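Local coordinates for protein serine acetyltransferase (Neisseria gonorrhoeae, PDB 6WYE) that probably catalyses the transfer of an acetyl group from acetyl-CoA to L-serine, giving O-acetyl-L-serine in the first step of cysteine biosynthesis, at residues G190-G196 with G215-I221; A154-Q158 with I169-A173. All coordinates share one frame; numbering follows the deposited sequence.

In the fold
Contact 1 joins two neighbouring coils of the left-handed parallel beta-helix. Contact 2 lies one step earlier in the chain, where helix 151-165 meets a turn of the first coil, between strands 168-169 and 174-175. Contact 2 is buried and mostly apolar, and water links its two sides. Contact 1 is only partly buried and much more polar, with ladder bonds at one end and a ligand-binding histidine and arginine at the other. Their centres lie 14 Å apart. They meet directly, since the backbone of E191 packs on H170 and A172. Both also touch the second subunit, and contact 1 helps to form a malate site there.

Contact 1 (G190-G196 with G215-I221); sequences GETAVLG and GDRHPKI. With LMR ((2S)-2-hydroxybutanedioic acid), chain I.
T192 and H218 meet across two adjacent coils of the left-handed beta-helix, in a contact that is a parallel ladder at one end and a ligand site at the other. The strands pair V194 with K220 and L195 with I221. V194 N donates to P219 O, I221 N to V194 O at 2.8 Å, and G196 N to I221 O. L195 packs beside I221 on one face of the sheet. On the other, V194 CG2 touches K220 CD. K220 also bridges to D216 within its own segment.

Before the strands, T192 OG1 sits between its backbone N and carbonyl carbon (chi1 66°). There it accepts a nearly straight bond from R217 N at 3.0 Å and lies at the edge of the H218 ring, 2.7 Å from ND1. Either partner could donate in that second bond. G190 CA lies over one face of the same ring, 3.7 Å from its centroid, in a CH-pi contact. The ring is thus held at edge and face, and H218 NE2 donates to malate O4A at 2.9 Å.

E191 reaches R217 with an extended side chain. In this salt bridge E191 OE1 uses its anti lone pair to accept from R217 NH2 at 2.8 Å, in the guanidinium plane, while the carboxylate stands 86° to that plane. NH1 bonds G215 O. R217 NE and NH2 grip one malate carboxylate, with R217 NH2 to O1B at 2.8 Å. E191 and G215 therefore help to fix the rotation of the guanidinium. D117, D182 and H183 of the second subunit also hydrogen-bond the ligand, as does G209 N. This is a malate pocket between subunits, built on the stacked coils of a hexapeptide-repeat acyltransferase.

Contact 2 (A154-Q158 with I169-A173); sequences AYFLQ and IHPAA
P171 packs against one side of helix 151-165. Its CG lies 3.9 Å from A154 CB and also touches the ring of Y155 at CD1. The side chain of Q158 crosses the proline at about a right angle, with OE1 3.6 Å from P171 CD. Q158 CG is anti to its own backbone N (chi1 173°), and the extended chain runs past I169 O to H170 CA. The amide end is held by D168, whose OD1 accepts from Q158 NE2.

Y155 turns its edge toward the face of the H170 ring. The ring planes are 72° apart and the centroids 6.0 Å, an offset edge-to-face pair. A water lies 2.9 Å from H170 NE2 and makes a weak bond to Y155 OH. A second water accepts from I169 N and donates to Q158 O.

Here the last helix of the N-terminal part packs on the first coil of the left-handed beta-helix, at the corner between strands 168-169 and 174-175. Residues H170 to A173 form a type I beta turn, closed by A173 N to H170 O at 2.9 Å. The H170 ring is fixed from within the turn, as A172 N donates to H170 ND1 at 3.0 Å. Farther out, helix 131-147 secures the turn: H143 bonds P171 O, and H139 bonds A173 O. N142 of that helix bonds A154 O, and L125 of the second subunit packs on Y155.

Contact 1 (G190-G196 with G215-I221)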
loop_
_atom_site.group_PDB
_atom_site.type_symbol
_atom_site.label_atom_id
_atom_site.label_comp_id
_atom_site.label_asym_id
_atom_site.label_seq_id
_atom_site.Cartn_x
_atom_site.Cartn_y
_atom_site.Cartn_z
ATOM N N GLY A 190 29.904 -14.263 -0.130
ATOM C CA GLY A 190 30.231 -13.636 -1.395
ATOM C C GLY A 190 30.204 -14.580 -2.589
ATOM O O GLY A 190 29.877 -15.762 -2.486
ATOM N N GLU A 191 30.651 -14.041 -3.733
ATOM C CA GLU A 191 30.364 -14.627 -5.044
ATOM C C GLU A 191 30.868 -16.062 -5.169
ATOM O O GLU A 191 30.190 -16.907 -5.766
ATOM C CB GLU A 191 30.990 -13.762 -6.149
ATOM C CG GLU A 191 30.946 -14.388 -7.563
ATOM C CD GLU A 191 31.534 -13.478 -8.653
ATOM O OE1 GLU A 191 32.278 -12.541 -8.307
ATOM O OE2 GLU A 191 31.245 -13.688 -9.854
ATOM N N THR A 192 32.058 -16.358 -4.633
ATOM C CA THR A 192 32.681 -17.668 -4.805
ATOM C C THR A 192 32.642 -18.504 -3.532
ATOM O O THR A 192 33.355 -19.503 -3.432
ATOM C CB THR A 192 34.126 -17.526 -5.289
ATOM O OG1 THR A 192 34.920 -16.907 -4.271
ATOM C CG2 THR A 192 34.191 -16.687 -6.553
ATOM N N ALA A 193 31.813 -18.127 -2.564
ATOM C CA ALA A 193 31.672 -18.912 -1.344
ATOM C C ALA A 193 30.971 -20.236 -1.637
ATOM O O ALA A 193 30.067 -20.309 -2.475
ATOM C CB ALA A 193 30.878 -18.131 -0.300
ATOM N N VAL A 194 31.403 -21.287 -0.949
ATOM C CA VAL A 194 30.802 -22.606 -1.083
ATOM C C VAL A 194 30.549 -23.157 0.306
ATOM O O VAL A 194 31.451 -23.163 1.148
ATOM C CB VAL A 194 31.684 -23.586 -1.881
ATOM C CG1 VAL A 194 30.987 -24.944 -1.971
ATOM C CG2 VAL A 194 31.982 -23.045 -3.268
ATOM N N LEU A 195 29.325 -23.612 0.550
ATOM C CA LEU A 195 28.968 -24.238 1.815
ATOM C C LEU A 195 28.545 -25.675 1.552
ATOM O O LEU A 195 27.685 -25.921 0.700
ATOM C CB LEU A 195 27.831 -23.490 2.509
ATOM C CG LEU A 195 28.221 -22.307 3.383
ATOM C CD1 LEU A 195 28.567 -21.149 2.472
ATOM C CD2 LEU A 195 27.041 -21.978 4.278
ATOM N N GLY A 196 29.143 -26.613 2.295
ATOM C CA GLY A 196 28.772 -28.014 2.243
ATOM C C GLY A 196 27.461 -28.269 2.959
ATOM O O GLY A 196 26.590 -27.395 3.028
ATOM N N GLY A 215 37.907 -14.215 -9.738
ATOM C CA GLY A 215 38.352 -15.560 -9.426
ATOM C C GLY A 215 38.030 -15.948 -8.001
ATOM O O GLY A 215 37.534 -15.152 -7.195
ATOM N N ASP A 216 38.328 -17.215 -7.694
ATOM C CA ASP A 216 38.072 -17.808 -6.385
ATOM C C ASP A 216 38.707 -16.971 -5.289
ATOM O O ASP A 216 39.929 -16.814 -5.253
ATOM C CB ASP A 216 38.632 -19.238 -6.333
ATOM C CG ASP A 216 37.576 -20.296 -6.574
ATOM O OD1 ASP A 216 36.504 -19.954 -7.119
ATOM O OD2 ASP A 216 37.812 -21.476 -6.212
ATOM N N ARG A 217 37.872 -16.450 -4.377
ATOM C CA ARG A 217 38.391 -15.550 -3.352
ATOM C C ARG A 217 37.580 -15.566 -2.060
ATOM O O ARG A 217 37.794 -14.683 -1.219
ATOM C CB ARG A 217 38.453 -14.110 -3.898
ATOM C CG ARG A 217 37.090 -13.534 -4.243
ATOM C CD ARG A 217 37.207 -12.241 -5.053
ATOM N NE ARG A 217 35.890 -11.658 -5.264
ATOM C CZ ARG A 217 35.064 -12.010 -6.244
ATOM N NH1 ARG A 217 35.414 -12.943 -7.119
ATOM N NH2 ARG A 217 33.879 -11.431 -6.352
ATOM N N HIS A 218 36.640 -16.492 -1.890
ATOM C CA HIS A 218 35.810 -16.646 -0.704
ATOM C C HIS A 218 35.987 -18.041 -0.111
ATOM O O HIS A 218 36.441 -18.963 -0.800
ATOM C CB HIS A 218 34.329 -16.412 -1.040
ATOM C CG HIS A 218 34.036 -15.035 -1.557
ATOM N ND1 HIS A 218 34.115 -14.706 -2.896
ATOM C CD2 HIS A 218 33.645 -13.908 -0.914
ATOM C CE1 HIS A 218 33.781 -13.436 -3.057
ATOM N NE2 HIS A 218 33.497 -12.925 -1.870
ATOM N N PRO A 219 35.643 -18.229 1.166
ATOM C CA PRO A 219 35.877 -19.524 1.817
ATOM C C PRO A 219 35.027 -20.636 1.231
ATOM O O PRO A 219 33.962 -20.421 0.646
ATOM C CB PRO A 219 35.496 -19.273 3.282
ATOM C CG PRO A 219 35.542 -17.798 3.437
ATOM C CD PRO A 219 35.188 -17.206 2.122
ATOM N N LYS A 220 35.529 -21.850 1.395
ATOM C CA LYS A 220 34.768 -23.062 1.136
ATOM C C LYS A 220 34.682 -23.834 2.441
ATOM O O LYS A 220 35.711 -24.149 3.049
ATOM C CB LYS A 220 35.413 -23.874 0.018
ATOM C CG LYS A 220 35.863 -22.972 -1.108
ATOM C CD LYS A 220 35.794 -23.624 -2.468
ATOM C CE LYS A 220 36.276 -22.628 -3.517
ATOM N NZ LYS A 220 36.562 -23.225 -4.849
ATOM N N ILE A 221 33.452 -24.094 2.890
ATOM C CA ILE A 221 33.176 -24.648 4.208
ATOM C C ILE A 221 32.771 -26.112 4.050
ATOM O O ILE A 221 31.840 -26.431 3.295
ATOM C CB ILE A 221 32.067 -23.857 4.932
ATOM C CG1 ILE A 221 32.324 -22.341 4.844
ATOM C CG2 ILE A 221 31.931 -24.344 6.371
ATOM C CD1 ILE A 221 33.501 -21.845 5.660
HETATM C C1 LMR I . 34.290 -9.459 -3.317
HETATM O O1A LMR I . 35.330 -10.008 -3.116
HETATM O O1B LMR I . 33.518 -9.784 -4.168
HETATM C C2 LMR I . 33.933 -8.275 -2.408
HETATM O O2 LMR I . 32.643 -7.776 -2.658
HETATM C C3 LMR I . 34.083 -8.644 -0.930
HETATM C C4 LMR I . 33.154 -9.776 -0.532
HETATM O O4A LMR I . 32.468 -10.271 -1.366
HETATM O O4B LMR I . 33.125 -10.112 0.607
HETATM O O HOH W 1 36.480 -19.587 -3.453
#

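Contact 2 (A154-Q158 with I169-A173)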
loop_
_atom_site.group_PDB
_atom_site.type_symbol
_atom_site.label_atom_id
_atom_site.label_comp_id
_atom_site.label_asym_id
_atom_site.label_seq_id
_atom_site.Cartn_x
_atom_site.Cartn_y
_atom_site.Cartn_z
ATOM N N ALA A 154 18.276 -11.674 -10.466
ATOM C CA ALA A 154 18.938 -12.206 -9.280
ATOM C C ALA A 154 19.622 -11.103 -8.482
ATOM O O ALA A 154 19.638 -11.152 -7.249
ATOM C CB ALA A 154 19.935 -13.304 -9.655
ATOM N N TYR A 155 20.202 -10.108 -9.162
ATOM C CA TYR A 155 20.798 -8.982 -8.440
ATOM C C TYR A 155 19.731 -8.135 -7.752
ATOM O O TYR A 155 19.940 -7.660 -6.629
ATOM C CB TYR A 155 21.623 -8.115 -9.391
ATOM C CG TYR A 155 22.888 -8.787 -9.869
ATOM C CD1 TYR A 155 23.634 -9.595 -9.019
ATOM C CD2 TYR A 155 23.348 -8.596 -11.165
ATOM C CE1 TYR A 155 24.800 -10.207 -9.451
ATOM C CE2 TYR A 155 24.511 -9.202 -11.606
ATOM C CZ TYR A 155 25.232 -9.999 -10.752
ATOM O OH TYR A 155 26.385 -10.596 -11.204
ATOM N N PHE A 156 18.597 -7.911 -8.425
ATOM C CA PHE A 156 17.477 -7.217 -7.796
ATOM C C PHE A 156 17.060 -7.929 -6.516
ATOM O O PHE A 156 16.866 -7.296 -5.471
ATOM C CB PHE A 156 16.309 -7.121 -8.776
ATOM C CG PHE A 156 15.082 -6.452 -8.200
ATOM C CD1 PHE A 156 14.165 -7.174 -7.437
ATOM C CD2 PHE A 156 14.847 -5.106 -8.428
ATOM C CE1 PHE A 156 13.049 -6.559 -6.904
ATOM C CE2 PHE A 156 13.720 -4.479 -7.905
ATOM C CZ PHE A 156 12.825 -5.207 -7.134
ATOM N N LEU A 157 16.939 -9.257 -6.572
ATOM C CA LEU A 157 16.508 -9.992 -5.390
ATOM C C LEU A 157 17.605 -10.087 -4.337
ATOM O O LEU A 157 17.295 -10.123 -3.146
ATOM C CB LEU A 157 16.031 -11.392 -5.788
ATOM C CG LEU A 157 14.744 -11.359 -6.631
ATOM C CD1 LEU A 157 14.381 -12.740 -7.222
ATOM C CD2 LEU A 157 13.583 -10.775 -5.822
ATOM N N GLN A 158 18.882 -10.140 -4.740
ATOM C CA GLN A 158 19.960 -10.101 -3.747
ATOM C C GLN A 158 19.847 -8.849 -2.892
ATOM O O GLN A 158 19.980 -8.900 -1.665
ATOM C CB GLN A 158 21.333 -10.134 -4.423
ATOM C CG GLN A 158 22.524 -9.915 -3.457
ATOM C CD GLN A 158 23.843 -9.678 -4.180
ATOM O OE1 GLN A 158 23.869 -9.505 -5.393
ATOM N NE2 GLN A 158 24.942 -9.661 -3.432
ATOM N N ILE A 169 23.717 -12.443 0.367
ATOM C CA ILE A 169 24.313 -13.621 -0.253
ATOM C C ILE A 169 24.346 -13.397 -1.765
ATOM O O ILE A 169 23.300 -13.202 -2.396
ATOM C CB ILE A 169 23.547 -14.905 0.096
ATOM C CG1 ILE A 169 23.455 -15.094 1.618
ATOM C CG2 ILE A 169 24.206 -16.121 -0.571
ATOM C CD1 ILE A 169 22.413 -16.142 2.019
ATOM N N HIS A 170 25.542 -13.445 -2.340
ATOM C CA HIS A 170 25.684 -13.311 -3.782
ATOM C C HIS A 170 24.984 -14.471 -4.489
ATOM O O HIS A 170 25.091 -15.612 -4.046
ATOM C CB HIS A 170 27.169 -13.292 -4.162
ATOM C CG HIS A 170 27.418 -12.854 -5.568
ATOM N ND1 HIS A 170 27.240 -13.690 -6.650
ATOM C CD2 HIS A 170 27.791 -11.652 -6.077
ATOM C CE1 HIS A 170 27.504 -13.025 -7.765
ATOM N NE2 HIS A 170 27.844 -11.788 -7.445
ATOM N N PRO A 171 24.266 -14.219 -5.586
ATOM C CA PRO A 171 23.527 -15.313 -6.249
ATOM C C PRO A 171 24.395 -16.481 -6.677
ATOM O O PRO A 171 23.871 -17.600 -6.830
ATOM C CB PRO A 171 22.897 -14.624 -7.473
ATOM C CG PRO A 171 22.913 -13.201 -7.164
ATOM C CD PRO A 171 24.102 -12.943 -6.294
ATOM N N ALA A 172 25.698 -16.262 -6.886
ATOM C CA ALA A 172 26.603 -17.322 -7.302
ATOM C C ALA A 172 27.082 -18.199 -6.149
ATOM O O ALA A 172 27.654 -19.264 -6.402
ATOM C CB ALA A 172 27.806 -16.718 -8.040
ATOM N N ALA A 173 26.852 -17.804 -4.898
ATOM C CA ALA A 173 27.260 -18.635 -3.775
ATOM C C ALA A 173 26.528 -19.975 -3.816
ATOM O O ALA A 173 25.355 -20.050 -4.204
ATOM C CB ALA A 173 26.973 -17.922 -2.452
HETATM O O HOH W 2 28.049 -9.279 -8.916
HETATM O O HOH W 3 21.120 -11.082 -0.146
#